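Long-range contacts in peptidase, zinc-dependent (Methanocorpusculum labreanum, PDB 3LMC), which probably acts as a zinc-dependent metallopeptidase of family M54, and also holds an iron ion in a site of four cysteines: residues 7-11 with 93-97; 16-20 with 32-36. One frame throughout, in Å; residues are numbered along the deposited sequence.

In the fold
Contact 2 lies inside the opening beta-alpha-beta unit of the chain, strand 3-7, helix 16-27 and strand 31-34, where it sets the start of the helix against strand 31-34. Contact 1 ties the end of the unit's first strand, and the turn after it, to strand 90-94, its neighbour in the same sheet. The two centres lie about 11 Å apart, and along the chain contact 2 is nested within the loop that contact 1 closes. Trp7 joins them: its N lies 2.7 Å from Ile34 O, a probable hydrogen bond between neighbouring strands, and its CB packs 3.6 Å from Asp35 CB. Both lie away from the zinc site of His149, His153 and His159 and from the four-cysteine iron site.

Contact 1 of 2, residues 7-11 with 93-97; sequences WDSRV and LVTPG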
ATOM      1  N   TRP A   7      -8.068   4.147   0.869  1.00 13.58           N
ATOM      2  CA  TRP A   7      -7.558   5.124   1.832  1.00 14.96           C
ATOM      3  C   TRP A   7      -8.451   5.182   3.089  1.00 15.37           C
ATOM      4  O   TRP A   7      -9.547   5.743   3.048  1.00 16.87           O
ATOM      5  CB  TRP A   7      -7.487   6.503   1.156  1.00 14.51           C
ATOM      6  CG  TRP A   7      -6.872   7.590   2.015  1.00 17.48           C
ATOM      7  CD1 TRP A   7      -7.496   8.336   2.977  1.00 16.89           C
ATOM      8  CD2 TRP A   7      -5.513   8.036   1.975  1.00 12.65           C
ATOM      9  NE1 TRP A   7      -6.600   9.223   3.538  1.00 17.03           N
ATOM     10  CE2 TRP A   7      -5.375   9.055   2.932  1.00 15.12           C
ATOM     11  CE3 TRP A   7      -4.396   7.665   1.220  1.00 21.65           C
ATOM     12  CZ2 TRP A   7      -4.162   9.712   3.159  1.00 16.43           C
ATOM     13  CZ3 TRP A   7      -3.183   8.323   1.449  1.00 23.76           C
ATOM     14  CH2 TRP A   7      -3.082   9.330   2.409  1.00 16.37           C
ATOM     15  N   ASP A   8      -7.990   4.585   4.189  1.00 12.95           N
ATOM     16  CA  ASP A   8      -8.730   4.614   5.452  1.00 11.36           C
ATOM     17  C   ASP A   8      -8.893   6.068   5.892  1.00 18.65           C
ATOM     18  O   ASP A   8      -7.907   6.767   6.120  1.00 20.95           O
ATOM     19  CB  ASP A   8      -7.983   3.805   6.520  1.00 10.76           C
ATOM     20  CG  ASP A   8      -8.781   3.633   7.800  1.00 17.45           C
ATOM     21  OD1 ASP A   8      -9.137   4.652   8.431  1.00 21.03           O
ATOM     22  OD2 ASP A   8      -9.030   2.471   8.204  1.00 14.44           O
ATOM     23  N   SER A   9     -10.135   6.527   6.012  1.00 15.24           N
ATOM     24  CA  SER A   9     -10.392   7.955   6.178  1.00 21.56           C
ATOM     25  C   SER A   9      -9.894   8.510   7.513  1.00 23.07           C
ATOM     26  O   SER A   9      -9.933   9.718   7.728  1.00 22.74           O
ATOM     27  CB  SER A   9     -11.880   8.262   5.978  1.00 22.07           C
ATOM     28  OG  SER A   9     -12.660   7.445   6.821  1.00 24.11           O
ATOM     29  N   ARG A  10      -9.417   7.647   8.408  1.00 19.36           N
ATOM     30  CA  ARG A  10      -8.787   8.152   9.629  1.00 21.36           C
ATOM     31  C   ARG A  10      -7.418   8.752   9.319  1.00 22.63           C
ATOM     32  O   ARG A  10      -6.860   9.466  10.131  1.00 24.66           O
ATOM     33  CB  ARG A  10      -8.680   7.072  10.713  1.00 16.31           C
ATOM     34  CG  ARG A  10     -10.041   6.597  11.278  1.00 20.68           C
ATOM     35  CD  ARG A  10      -9.921   5.304  12.109  1.00 22.00           C
ATOM     36  NE  ARG A  10      -9.586   4.118  11.306  1.00 22.93           N
ATOM     37  CZ  ARG A  10      -9.376   2.908  11.823  1.00 19.86           C
ATOM     38  NH1 ARG A  10      -9.455   2.725  13.132  1.00 19.35           N
ATOM     39  NH2 ARG A  10      -9.072   1.883  11.046  1.00 16.90           N
ATOM     40  N   VAL A  11      -6.873   8.450   8.144  1.00 13.39           N
ATOM     41  CA  VAL A  11      -5.646   9.100   7.695  1.00 17.72           C
ATOM     42  C   VAL A  11      -6.103  10.358   6.961  1.00 19.80           C
ATOM     43  O   VAL A  11      -6.988  10.266   6.118  1.00 24.60           O
ATOM     44  CB  VAL A  11      -4.851   8.182   6.732  1.00 18.07           C
ATOM     45  CG1 VAL A  11      -3.576   8.844   6.297  1.00 18.31           C
ATOM     46  CG2 VAL A  11      -4.561   6.834   7.403  1.00 23.46           C
ATOM     47  N   LEU A  93      -4.166  -0.849   0.680  1.00 17.73           N
ATOM     48  CA  LEU A  93      -4.838  -0.271   1.846  1.00 15.86           C
ATOM     49  C   LEU A  93      -3.876   0.702   2.556  1.00 16.69           C
ATOM     50  O   LEU A  93      -2.726   0.360   2.849  1.00 19.18           O
ATOM     51  CB  LEU A  93      -5.249  -1.389   2.809  1.00 18.47           C
ATOM     52  CG  LEU A  93      -6.386  -1.256   3.832  1.00 24.12           C
ATOM     53  CD1 LEU A  93      -6.008  -1.904   5.166  1.00 23.47           C
ATOM     54  CD2 LEU A  93      -6.850   0.163   4.024  1.00 10.34           C
ATOM     55  N   VAL A  94      -4.345   1.916   2.815  1.00 11.76           N
ATOM     56  CA  VAL A  94      -3.577   2.896   3.596  1.00 12.22           C
ATOM     57  C   VAL A  94      -4.260   2.981   4.947  1.00 14.46           C
ATOM     58  O   VAL A  94      -5.394   3.447   5.034  1.00 21.53           O
ATOM     59  CB  VAL A  94      -3.587   4.271   2.926  1.00  7.10           C
ATOM     60  CG1 VAL A  94      -2.919   5.315   3.818  1.00 12.47           C
ATOM     61  CG2 VAL A  94      -2.889   4.197   1.578  1.00 14.27           C
ATOM     62  N   THR A  95      -3.588   2.502   5.992  1.00 15.72           N
ATOM     63  CA  THR A  95      -4.219   2.315   7.297  1.00 12.86           C
ATOM     64  C   THR A  95      -3.489   3.087   8.397  1.00 11.92           C
ATOM     65  O   THR A  95      -2.268   3.238   8.344  1.00 18.84           O
ATOM     66  CB  THR A  95      -4.214   0.823   7.687  1.00 15.02           C
ATOM     67  OG1 THR A  95      -4.736   0.666   9.019  1.00 19.96           O
ATOM     68  CG2 THR A  95      -2.790   0.288   7.661  1.00 14.25           C
ATOM     69  N   PRO A  96      -4.217   3.552   9.420  1.00 11.53           N
ATOM     70  CA  PRO A  96      -3.502   4.273  10.490  1.00 14.88           C
ATOM     71  C   PRO A  96      -2.799   3.350  11.487  1.00 17.47           C
ATOM     72  O   PRO A  96      -2.021   3.845  12.315  1.00 19.63           O
ATOM     73  CB  PRO A  96      -4.628   5.028  11.206  1.00 18.34           C
ATOM     74  CG  PRO A  96      -5.838   4.107  11.011  1.00 18.00           C
ATOM     75  CD  PRO A  96      -5.683   3.620   9.584  1.00 11.79           C
ATOM     76  N   GLY A  97      -3.068   2.045  11.434  1.00 17.36           N
ATOM     77  CA  GLY A  97      -2.569   1.133  12.457  1.00 16.21           C
ATOM     78  C   GLY A  97      -1.079   0.869  12.329  1.00 17.46           C
ATOM     79  O   GLY A  97      -0.558   0.844  11.222  1.00 16.73           O
TER
HETATM   80  O   HOH W   1      -7.234   0.337   8.058  1.00 14.24           O
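Val94 lays its CG1 methyl over one face of the Trp7 indole, 4.0 Å from the centroid of the six-membered ring, a CH-pi contact, while its CG2 meets Trp7 CE3 at 3.8 Å. A branched residue suits this place because both methyls reach the ring at once. Beside them Val11 CG2 packs on Val94 CG1 and on Pro96 CD, the latter at 4.0 Å. Pro96 also presents CG to one face of the Arg10 guanidinium, 3.8 Å from Arg10 NE, and its CD lies 3.6 Å from Asp8 CG. Between the backbones, Asp8 N donates to Val94 O at 3.0 Å.

The turn is held by its own polar groups. Asp8 has CG anti to the backbone N (chi1 -172°), which brings the carboxylate to Arg10 with both oxygens within reach: OD1 accepts Arg10 NE and OD2 accepts Arg10 NH2, a side-on grip, while the anti lone pair of OD1 takes Arg10 N. OD2 also accepts from Phe39 N and from a water, which in turn accepts from Thr95 OG1. An asparagine at this position would probably cost Arg10 its charged mate and leave one of these donors facing an amide N-H. Trp7 NE1 closes the loop on Val11 O at 2.8 Å, approaching from above the carbonyl plane.

Thus parallel strands 3-7 and 90-94, bridged at Trp7 and Val94, run out into a type I beta turn from Asp8 to Val11 with an Asx turn at Asp8, and an ST turn in which Thr95 OG1 accepts Gly97 N, the water linking the two.

Contact 2 of 2, residues 16-20 with 32-36; sequences SRPVS and SRIDD
Arg33 rests its guanidinium on the first turn of helix 16-27, with Arg17 CA over one face of the group, 3.8 Å from Arg33 NE. This is the return half of a beta-alpha-beta crossover: strand 3-7 leads into the helix, and strand 31-34 comes back beside strand 3-7 and parallel to it. The segments of helix and returning strand run nearly antiparallel, at 153°, with their axes 8.9 Å apart at closest approach. Elsewhere on the helix, Val19 packs on helix 136-154.

Small residues on the helix make room for the long arginine. Ser16 and Ser20, one turn apart, both direct their CB toward the strand, and Arg33 CD settles between them, 3.6 Å from Ser16 CB and 3.8 Å from Ser20 CB. The Arg33 chain is extended through chi2 and then bends at chi3 (71°), which turns the guanidinium along the helix surface, where Ser20 OG comes to its edge. Burial against aliphatic and backbone atoms leaves Arg33 NE with no hydrogen-bond partner; Asp35 OD2 offers it just a long salt bridge, at 3.7 Å.

Arg17 runs its CB and CG past the Arg33 guanidinium, CB 4.0 Å from Arg33 CZ, while its charged end continues away from the contact. The two charged groups do not meet, and Arg17 NE pairs instead with Glu21 on the next turn of the helix. That carboxylate probably eases the like charges.

At the start of the helix Asp35 reaches back toward Ser16, whose OG donates a weak hydrogen bond to Asp35 OD2 at 3.2 Å, a doubtful one because the position of that hydroxyl is less sure.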
ATOM      1  N   SER A  16      -5.265  12.194   0.325  1.00 24.90           N
ATOM      2  CA  SER A  16      -5.735  11.092  -0.535  1.00 26.57           C
ATOM      3  C   SER A  16      -5.443  11.335  -1.993  1.00 23.09           C
ATOM      4  O   SER A  16      -4.806  10.519  -2.664  1.00 23.61           O
ATOM      5  CB  SER A  16      -7.248  10.897  -0.404  1.00 29.14           C
ATOM      6  OG  SER A  16      -7.539  10.054   0.686  1.00 44.38           O
ATOM      7  N   ARG A  17      -5.953  12.451  -2.493  1.00 19.72           N
ATOM      8  CA  ARG A  17      -5.893  12.722  -3.918  1.00 26.24           C
ATOM      9  C   ARG A  17      -4.448  12.813  -4.430  1.00 25.08           C
ATOM     10  O   ARG A  17      -4.091  12.118  -5.380  1.00 23.13           O
ATOM     11  CB  ARG A  17      -6.691  13.978  -4.247  1.00 31.07           C
ATOM     12  CG  ARG A  17      -6.696  14.347  -5.707  1.00 40.03           C
ATOM     13  CD  ARG A  17      -7.468  15.637  -5.895  1.00 47.77           C
ATOM     14  NE  ARG A  17      -7.450  16.102  -7.275  1.00 54.09           N
ATOM     15  CZ  ARG A  17      -8.026  17.226  -7.681  1.00 57.38           C
ATOM     16  NH1 ARG A  17      -8.667  17.990  -6.804  1.00 54.65           N
ATOM     17  NH2 ARG A  17      -7.965  17.584  -8.959  1.00 59.47           N
ATOM     18  N   PRO A  18      -3.603  13.648  -3.790  1.00 23.59           N
ATOM     19  CA  PRO A  18      -2.204  13.736  -4.232  1.00 24.98           C
ATOM     20  C   PRO A  18      -1.508  12.379  -4.225  1.00 23.17           C
ATOM     21  O   PRO A  18      -0.802  12.044  -5.173  1.00 25.49           O
ATOM     22  CB  PRO A  18      -1.548  14.663  -3.188  1.00 25.26           C
ATOM     23  CG  PRO A  18      -2.658  15.399  -2.577  1.00 25.57           C
ATOM     24  CD  PRO A  18      -3.856  14.488  -2.605  1.00 22.15           C
ATOM     25  N   VAL A  19      -1.696  11.605  -3.163  1.00 19.28           N
ATOM     26  CA  VAL A  19      -1.097  10.275  -3.112  1.00 16.01           C
ATOM     27  C   VAL A  19      -1.562   9.395  -4.281  1.00 18.07           C
ATOM     28  O   VAL A  19      -0.761   8.744  -4.962  1.00 16.37           O
ATOM     29  CB  VAL A  19      -1.396   9.572  -1.785  1.00 13.36           C
ATOM     30  CG1 VAL A  19      -1.035   8.078  -1.889  1.00 17.37           C
ATOM     31  CG2 VAL A  19      -0.616  10.253  -0.663  1.00 10.30           C
ATOM     32  N   SER A  20      -2.867   9.378  -4.511  1.00 17.21           N
ATOM     33  CA  SER A  20      -3.433   8.690  -5.661  1.00 13.00           C
ATOM     34  C   SER A  20      -2.763   9.131  -6.978  1.00 17.25           C
ATOM     35  O   SER A  20      -2.433   8.304  -7.823  1.00 19.82           O
ATOM     36  CB  SER A  20      -4.927   9.001  -5.734  1.00 22.00           C
ATOM     37  OG  SER A  20      -5.500   8.385  -6.867  1.00 39.27           O
ATOM     38  N   SER A  32      -7.415   4.139  -8.938  1.00 25.68           N
ATOM     39  CA  SER A  32      -8.702   4.621  -8.451  1.00 20.42           C
ATOM     40  C   SER A  32      -8.681   4.784  -6.936  1.00 21.76           C
ATOM     41  O   SER A  32      -8.134   3.941  -6.226  1.00 31.09           O
ATOM     42  CB  SER A  32      -9.818   3.663  -8.864  1.00 25.10           C
ATOM     43  OG  SER A  32     -11.053   4.042  -8.267  1.00 32.68           O
ATOM     44  N   ARG A  33      -9.291   5.864  -6.457  0.50  6.40           N
ATOM     45  CA  ARG A  33      -9.221   6.260  -5.060  0.50  4.68           C
ATOM     46  C   ARG A  33     -10.523   5.984  -4.315  0.50  6.39           C
ATOM     47  O   ARG A  33     -11.600   6.380  -4.761  0.50  5.46           O
ATOM     48  CB  ARG A  33      -8.891   7.749  -4.984  0.50  3.10           C
ATOM     49  CG  ARG A  33      -8.555   8.259  -3.602  0.50  7.03           C
ATOM     50  CD  ARG A  33      -8.039   9.677  -3.694  0.50  5.76           C
ATOM     51  NE  ARG A  33      -9.094  10.620  -4.035  0.50 13.60           N
ATOM     52  CZ  ARG A  33      -9.287  11.130  -5.245  0.50 18.39           C
ATOM     53  NH1 ARG A  33      -8.494  10.788  -6.261  0.50 15.29           N
ATOM     54  NH2 ARG A  33     -10.276  11.992  -5.434  0.50 19.94           N
ATOM     55  N   ILE A  34     -10.418   5.290  -3.184  1.00 13.38           N
ATOM     56  CA  ILE A  34     -11.541   5.113  -2.263  1.00 16.25           C
ATOM     57  C   ILE A  34     -11.131   5.709  -0.923  1.00 20.97           C
ATOM     58  O   ILE A  34     -10.231   5.181  -0.273  1.00 26.45           O
ATOM     59  CB  ILE A  34     -11.877   3.614  -2.027  1.00 19.76           C
ATOM     60  CG1 ILE A  34     -12.174   2.889  -3.334  1.00 25.47           C
ATOM     61  CG2 ILE A  34     -13.060   3.471  -1.070  1.00 24.86           C
ATOM     62  CD1 ILE A  34     -12.097   1.352  -3.200  1.00 27.81           C
ATOM     63  N   ASP A  35     -11.761   6.804  -0.494  1.00 18.66           N
ATOM     64  CA  ASP A  35     -11.329   7.424   0.757  1.00 16.36           C
ATOM     65  C   ASP A  35     -12.488   7.850   1.644  1.00 23.71           C
ATOM     66  O   ASP A  35     -12.361   8.785   2.442  1.00 23.05           O
ATOM     67  CB  ASP A  35     -10.386   8.600   0.501  1.00 18.74           C
ATOM     68  CG  ASP A  35     -11.063   9.757  -0.211  1.00 31.74           C
ATOM     69  OD1 ASP A  35     -12.295   9.712  -0.415  1.00 32.69           O
ATOM     70  OD2 ASP A  35     -10.351  10.729  -0.566  1.00 43.74           O
ATOM     71  N   ASP A  36     -13.615   7.158   1.505  1.00 21.13           N
ATOM     72  CA  ASP A  36     -14.802   7.483   2.283  1.00 24.22           C
ATOM     73  C   ASP A  36     -15.207   6.310   3.159  1.00 27.00           C
ATOM     74  O   ASP A  36     -16.330   5.826   3.062  1.00 33.41           O
ATOM     75  CB  ASP A  36     -15.968   7.892   1.371  1.00 27.26           C
ATOM     76  CG  ASP A  36     -16.405   6.778   0.423  1.00 34.02           C
ATOM     77  OD1 ASP A  36     -15.603   5.854   0.166  1.00 39.39           O
ATOM     78  OD2 ASP A  36     -17.557   6.834  -0.068  1.00 34.46           O
TER